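Local coordinates for protein transcription regulator (Haloarcula marismortui ATCC 43049, PDB 3CRJ) that probably binds cis-regulatory DNA through a helix-turn-helix motif and acts as a dimeric transcriptional repressor of the TetR family, at residues Thr185-Gln188 and Thr189-Tyr193; Ile166-Gly169 and Ala170-Arg173. All coordinates share one frame; numbering follows the deposited sequence.

Contact 1 of 2, residues Thr185-Gln188 and Thr189-Tyr193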
ATOM      1  N   THR A 185      -4.190  13.362  -5.996  1.00 58.36           N
ATOM      2  CA  THR A 185      -4.605  13.890  -4.691  1.00 58.10           C
ATOM      3  C   THR A 185      -3.481  13.751  -3.653  1.00 57.53           C
ATOM      4  O   THR A 185      -3.250  14.684  -2.845  1.00 58.22           O
ATOM      5  CB  THR A 185      -5.894  13.257  -4.116  1.00 58.23           C
ATOM      6  OG1 THR A 185      -5.546  12.078  -3.393  1.00 60.25           O
ATOM      7  CG2 THR A 185      -6.952  12.934  -5.199  1.00 57.50           C
ATOM      8  N   ALA A 186      -2.792  12.610  -3.658  1.00 56.10           N
ATOM      9  CA  ALA A 186      -1.647  12.413  -2.751  1.00 55.76           C
ATOM     10  C   ALA A 186      -0.523  13.424  -2.971  1.00 55.40           C
ATOM     11  O   ALA A 186       0.122  13.858  -2.021  1.00 55.42           O
ATOM     12  CB  ALA A 186      -1.104  11.000  -2.828  1.00 55.47           C
ATOM     13  N   ARG A 187      -0.304  13.809  -4.222  1.00 54.99           N
ATOM     14  CA  ARG A 187       0.643  14.865  -4.521  1.00 54.59           C
ATOM     15  C   ARG A 187       0.271  16.104  -3.746  1.00 54.39           C
ATOM     16  O   ARG A 187       1.159  16.754  -3.188  1.00 55.44           O
ATOM     17  CB  ARG A 187       0.694  15.158  -6.034  1.00 54.76           C
ATOM     18  CG  ARG A 187       1.794  16.117  -6.452  1.00 54.55           C
ATOM     19  CD  ARG A 187       3.145  15.767  -5.758  1.00 55.67           C
ATOM     20  NE  ARG A 187       4.176  16.799  -5.943  1.00 55.52           N
ATOM     21  CZ  ARG A 187       4.374  17.838  -5.131  1.00 55.63           C
ATOM     22  NH1 ARG A 187       3.607  18.015  -4.054  1.00 56.37           N
ATOM     23  NH2 ARG A 187       5.340  18.713  -5.401  1.00 53.97           N
ATOM     24  N   GLN A 188      -1.023  16.428  -3.691  1.00 54.37           N
ATOM     25  CA  GLN A 188      -1.516  17.613  -2.965  1.00 54.71           C
ATOM     26  C   GLN A 188      -1.399  17.451  -1.453  1.00 55.25           C
ATOM     27  O   GLN A 188      -1.015  18.403  -0.732  1.00 54.66           O
ATOM     28  CB  GLN A 188      -2.967  17.922  -3.306  1.00 54.43           C
ATOM     29  CG  GLN A 188      -3.400  19.233  -2.666  1.00 56.01           C
ATOM     30  CD  GLN A 188      -4.824  19.639  -3.000  1.00 56.97           C
ATOM     31  OE1 GLN A 188      -5.252  19.527  -4.144  1.00 58.82           O
ATOM     32  NE2 GLN A 188      -5.560  20.116  -2.002  1.00 53.77           N
ATOM     33  N   THR A 189      -1.737  16.245  -0.975  1.00 55.51           N
ATOM     34  CA  THR A 189      -1.512  15.897   0.419  1.00 55.60           C
ATOM     35  C   THR A 189      -0.035  16.114   0.776  1.00 56.28           C
ATOM     36  O   THR A 189       0.278  16.851   1.732  1.00 56.77           O
ATOM     37  CB  THR A 189      -1.911  14.463   0.672  1.00 55.71           C
ATOM     38  OG1 THR A 189      -3.290  14.305   0.340  1.00 55.98           O
ATOM     39  CG2 THR A 189      -1.693  14.083   2.129  1.00 55.15           C
ATOM     40  N   ALA A 190       0.870  15.527  -0.009  1.00 55.72           N
ATOM     41  CA  ALA A 190       2.294  15.767   0.180  1.00 56.29           C
ATOM     42  C   ALA A 190       2.655  17.262   0.262  1.00 57.11           C
ATOM     43  O   ALA A 190       3.391  17.646   1.153  1.00 57.71           O
ATOM     44  CB  ALA A 190       3.119  15.072  -0.896  1.00 55.98           C
ATOM     45  N   SER A 191       2.158  18.116  -0.631  1.00 57.41           N
ATOM     46  CA  SER A 191       2.488  19.542  -0.489  1.00 58.32           C
ATOM     47  C   SER A 191       1.904  20.164   0.770  1.00 58.21           C
ATOM     48  O   SER A 191       2.618  20.825   1.512  1.00 58.66           O
ATOM     49  CB  SER A 191       2.121  20.387  -1.716  1.00 58.61           C
ATOM     50  OG  SER A 191       3.298  20.570  -2.488  1.00 61.08           O
ATOM     51  N   GLU A 192       0.618  19.930   1.026  1.00 57.72           N
ATOM     52  CA  GLU A 192      -0.008  20.453   2.232  1.00 56.34           C
ATOM     53  C   GLU A 192       0.769  20.003   3.455  1.00 56.53           C
ATOM     54  O   GLU A 192       1.118  20.827   4.319  1.00 56.80           O
ATOM     55  CB  GLU A 192      -1.472  20.020   2.327  1.00 56.03           C
ATOM     56  CG  GLU A 192      -2.388  20.714   1.359  1.00 54.34           C
ATOM     57  CD  GLU A 192      -3.675  19.957   1.112  1.00 55.27           C
ATOM     58  OE1 GLU A 192      -3.752  18.757   1.433  1.00 56.81           O
ATOM     59  OE2 GLU A 192      -4.625  20.557   0.571  1.00 55.68           O
ATOM     60  N   TYR A 193       1.085  18.710   3.512  1.00 56.71           N
ATOM     61  CA  TYR A 193       1.774  18.181   4.673  1.00 56.78           C
ATOM     62  C   TYR A 193       3.098  18.876   4.868  1.00 58.11           C
ATOM     63  O   TYR A 193       3.427  19.304   5.988  1.00 58.51           O
ATOM     64  CB  TYR A 193       2.022  16.676   4.595  1.00 56.01           C
ATOM     65  CG  TYR A 193       2.786  16.224   5.809  1.00 53.58           C
ATOM     66  CD1 TYR A 193       2.165  16.174   7.058  1.00 51.90           C
ATOM     67  CD2 TYR A 193       4.137  15.918   5.727  1.00 51.74           C
ATOM     68  CE1 TYR A 193       2.854  15.803   8.174  1.00 53.28           C
ATOM     69  CE2 TYR A 193       4.856  15.558   6.849  1.00 51.78           C
ATOM     70  CZ  TYR A 193       4.207  15.504   8.072  1.00 54.61           C
ATOM     71  OH  TYR A 193       4.914  15.157   9.200  1.00 55.33           O
TER
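Gln188 and Glu192 join side chains one helical turn apart: NE2 of the amide gives a hydrogen bond of 2.8 Å to Glu192 OE2, nearly straight at 171°. The acceptor lies in the amide plane, yet the amide meets OE2 from above the carboxylate plane, and the two flat groups stand 87° apart. With CG anti to the backbone N (chi1 -174°) and the chain extended beyond it, Gln188 runs far enough for its amide to meet the acid. The other oxygen, OE1, is held by Tyr193 and His158 of the second subunit, so both carboxylate oxygens are engaged.

On another flank of the helix, Arg187 NH1 donates to Ser191 OG at 3.0 Å, with the hydroxyl at the edge of the guanidinium. A bend at chi2 carries the arginine's end forward over the next turn. Its stronger partner is Asp94, which forms a salt bridge with NE, while Asn90 accepts from NH2; three residues thus fix the plane of the guanidinium and tie it to helix 85-97.

Beneath these side chains runs the regular backbone bonding, for example Ala190 N to Ala186 O at 2.7 Å. Thr189 OG1 lies 3.2 Å from Thr185 O but also bonds to Ser162 of the second subunit; a short hydroxyl suits a buried helix face that must still present a polar group to its neighbour. Ala190 keeps its CB 3.4 Å from Ala186 O, and the small methyls of Ala186 and Ala190 let helix 156-176 come close. The i to i+4 pairs link this helix to helix 85-97 on one flank and the second subunit on another, while small residues face helix 156-176, as in a packed, dimer-forming helix of the C-terminal domain, which in TetR-family regulators carries dimerisation and often ligand binding.

Contact 2 of 2, residues Ile166-Gly169 and Ala170-Arg173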
ATOM      1  N   ILE A 166       2.523   8.806   2.834  1.00 56.20           N
ATOM      2  CA  ILE A 166       1.707   9.404   1.773  1.00 55.09           C
ATOM      3  C   ILE A 166       2.055   8.711   0.460  1.00 55.56           C
ATOM      4  O   ILE A 166       1.170   8.159  -0.177  1.00 55.75           O
ATOM      5  CB  ILE A 166       1.854  10.965   1.730  1.00 54.85           C
ATOM      6  CG1 ILE A 166       1.282  11.564   3.010  1.00 51.79           C
ATOM      7  CG2 ILE A 166       1.199  11.579   0.493  1.00 52.12           C
ATOM      8  CD1 ILE A 166       1.846  12.915   3.354  1.00 52.11           C
ATOM      9  N   ILE A 167       3.332   8.671   0.084  1.00 56.40           N
ATOM     10  CA  ILE A 167       3.716   8.014  -1.168  1.00 57.19           C
ATOM     11  C   ILE A 167       3.165   6.584  -1.257  1.00 58.23           C
ATOM     12  O   ILE A 167       2.478   6.227  -2.229  1.00 58.85           O
ATOM     13  CB  ILE A 167       5.225   7.932  -1.362  1.00 57.18           C
ATOM     14  CG1 ILE A 167       5.885   9.302  -1.190  1.00 58.49           C
ATOM     15  CG2 ILE A 167       5.563   7.293  -2.751  1.00 56.71           C
ATOM     16  CD1 ILE A 167       5.339  10.302  -2.103  1.00 60.71           C
ATOM     17  N   ASP A 168       3.452   5.766  -0.253  1.00 58.49           N
ATOM     18  CA  ASP A 168       2.975   4.395  -0.297  1.00 59.20           C
ATOM     19  C   ASP A 168       1.462   4.290  -0.218  1.00 58.96           C
ATOM     20  O   ASP A 168       0.905   3.335  -0.740  1.00 59.44           O
ATOM     21  CB  ASP A 168       3.672   3.497   0.724  1.00 59.16           C
ATOM     22  CG  ASP A 168       5.105   3.150   0.298  1.00 63.93           C
ATOM     23  OD1 ASP A 168       5.349   2.904  -0.916  1.00 67.40           O
ATOM     24  OD2 ASP A 168       6.004   3.138   1.170  1.00 69.37           O
ATOM     25  N   GLY A 169       0.804   5.262   0.417  1.00 57.99           N
ATOM     26  CA  GLY A 169      -0.646   5.289   0.434  1.00 57.50           C
ATOM     27  C   GLY A 169      -1.200   5.389  -0.971  1.00 57.30           C
ATOM     28  O   GLY A 169      -2.056   4.589  -1.389  1.00 56.95           O
ATOM     29  N   ALA A 170      -0.698   6.385  -1.695  1.00 56.89           N
ATOM     30  CA  ALA A 170      -1.114   6.667  -3.053  1.00 56.06           C
ATOM     31  C   ALA A 170      -0.941   5.447  -3.952  1.00 56.29           C
ATOM     32  O   ALA A 170      -1.835   5.131  -4.724  1.00 56.91           O
ATOM     33  CB  ALA A 170      -0.315   7.831  -3.584  1.00 55.47           C
ATOM     34  N   ARG A 171       0.196   4.758  -3.861  1.00 55.73           N
ATOM     35  CA  ARG A 171       0.459   3.645  -4.774  1.00 55.61           C
ATOM     36  C   ARG A 171      -0.499   2.469  -4.549  1.00 55.36           C
ATOM     37  O   ARG A 171      -0.837   1.750  -5.494  1.00 55.06           O
ATOM     38  CB  ARG A 171       1.896   3.132  -4.666  1.00 55.14           C
ATOM     39  CG  ARG A 171       2.966   4.048  -5.125  1.00 54.88           C
ATOM     40  CD  ARG A 171       4.206   3.650  -4.382  1.00 57.58           C
ATOM     41  NE  ARG A 171       5.409   4.307  -4.864  1.00 61.34           N
ATOM     42  CZ  ARG A 171       6.595   4.192  -4.270  1.00 63.55           C
ATOM     43  NH1 ARG A 171       6.729   3.452  -3.179  1.00 64.72           N
ATOM     44  NH2 ARG A 171       7.652   4.823  -4.751  1.00 65.11           N
ATOM     45  N   THR A 172      -0.897   2.261  -3.299  1.00 54.61           N
ATOM     46  CA  THR A 172      -1.797   1.180  -2.964  1.00 54.73           C
ATOM     47  C   THR A 172      -3.204   1.520  -3.428  1.00 55.24           C
ATOM     48  O   THR A 172      -3.888   0.664  -4.023  1.00 56.35           O
ATOM     49  CB  THR A 172      -1.819   0.902  -1.460  1.00 54.27           C
ATOM     50  OG1 THR A 172      -0.476   0.783  -0.993  1.00 55.11           O
ATOM     51  CG2 THR A 172      -2.509  -0.394  -1.170  1.00 54.59           C
ATOM     52  N   ARG A 173      -3.642   2.748  -3.163  1.00 54.76           N
ATOM     53  CA  ARG A 173      -5.014   3.134  -3.445  1.00 54.58           C
ATOM     54  C   ARG A 173      -5.203   3.311  -4.944  1.00 55.83           C
ATOM     55  O   ARG A 173      -6.303   3.117  -5.466  1.00 55.55           O
ATOM     56  CB  ARG A 173      -5.403   4.410  -2.702  1.00 54.39           C
ATOM     57  CG  ARG A 173      -5.323   4.333  -1.194  1.00 53.34           C
ATOM     58  CD  ARG A 173      -5.694   5.679  -0.535  1.00 52.67           C
ATOM     59  NE  ARG A 173      -7.006   6.139  -0.982  1.00 49.38           N
ATOM     60  CZ  ARG A 173      -8.158   5.716  -0.477  1.00 49.91           C
ATOM     61  NH1 ARG A 173      -8.177   4.828   0.515  1.00 49.89           N
ATOM     62  NH2 ARG A 173      -9.302   6.174  -0.965  1.00 50.29           N
TER
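Arg171 reaches back along its helix and lays its guanidinium against Ile167, whose CG2 methyl sits 3.5 Å above the plane, over the centre of one face. The nearest atom is the central carbon, with CZ 3.6 Å from Ile167 CG2. A branched aliphatic residue suits this place, since it offers a methyl to a flat, weakly hydrated surface, and the side chain also packs on Leu97 of helix 85-97. Asp168 approaches the same group differently, at an edge: OD1 lies near the guanidinium plane, 2.7 Å from Arg171 NH1, in a salt bridge whose hydrogen bond is weak because it is bent to 128°. The carboxylate is turned 50° against the guanidinium. An arginine chain extended from CG to NE gives the length to pass both residues, and Leu96 touches it from helix 85-97.

Helix 156-176 pairs with helix 181-198, and the same pair of the second subunit completes the four-helix dimer interface usual in TetR-family regulators. Asp168 serves two arginines, its OD2 pairing with Arg173 of the second subunit. Arg173 of this chain makes the reciprocal bridge and is also paired with Glu182; its CG passes 3.3 Å from Gly169 O, the backbone acceptor for its own N.

Thr172 folds its hydroxyl onto the preceding turn, with OG1 beside the backbone N (chi1 -50°). OG1 is hydrogen-bonded to Asp168 O at 2.9 Å and to OG1 of Thr172 of the second subunit; the two hydroxyl protons cannot serve both carbonyls and the link between the hydroxyls at once.

Overall arrangement
From the N terminus, the chain opens with the predicted DNA-binding helices, and both contacts lie near its other end. Contact 2 is met first, on helix 156-176, and is complete before contact 1 opens on helix 181-198; they run in series, neither nested nor crossing. Each joins neighbouring turns of a single helix and closes no loop. The short connection between the two helices brings them side by side, with the contact centres about 11 Å apart and Ala186 CB 3.4 Å from Ala170 CB. Ile166 packs on Thr189 and Tyr193 at the same seam. Both contacts also reach helix 85-97 and the second subunit, tying the C-terminal helix pair to its own domain and to the dimer.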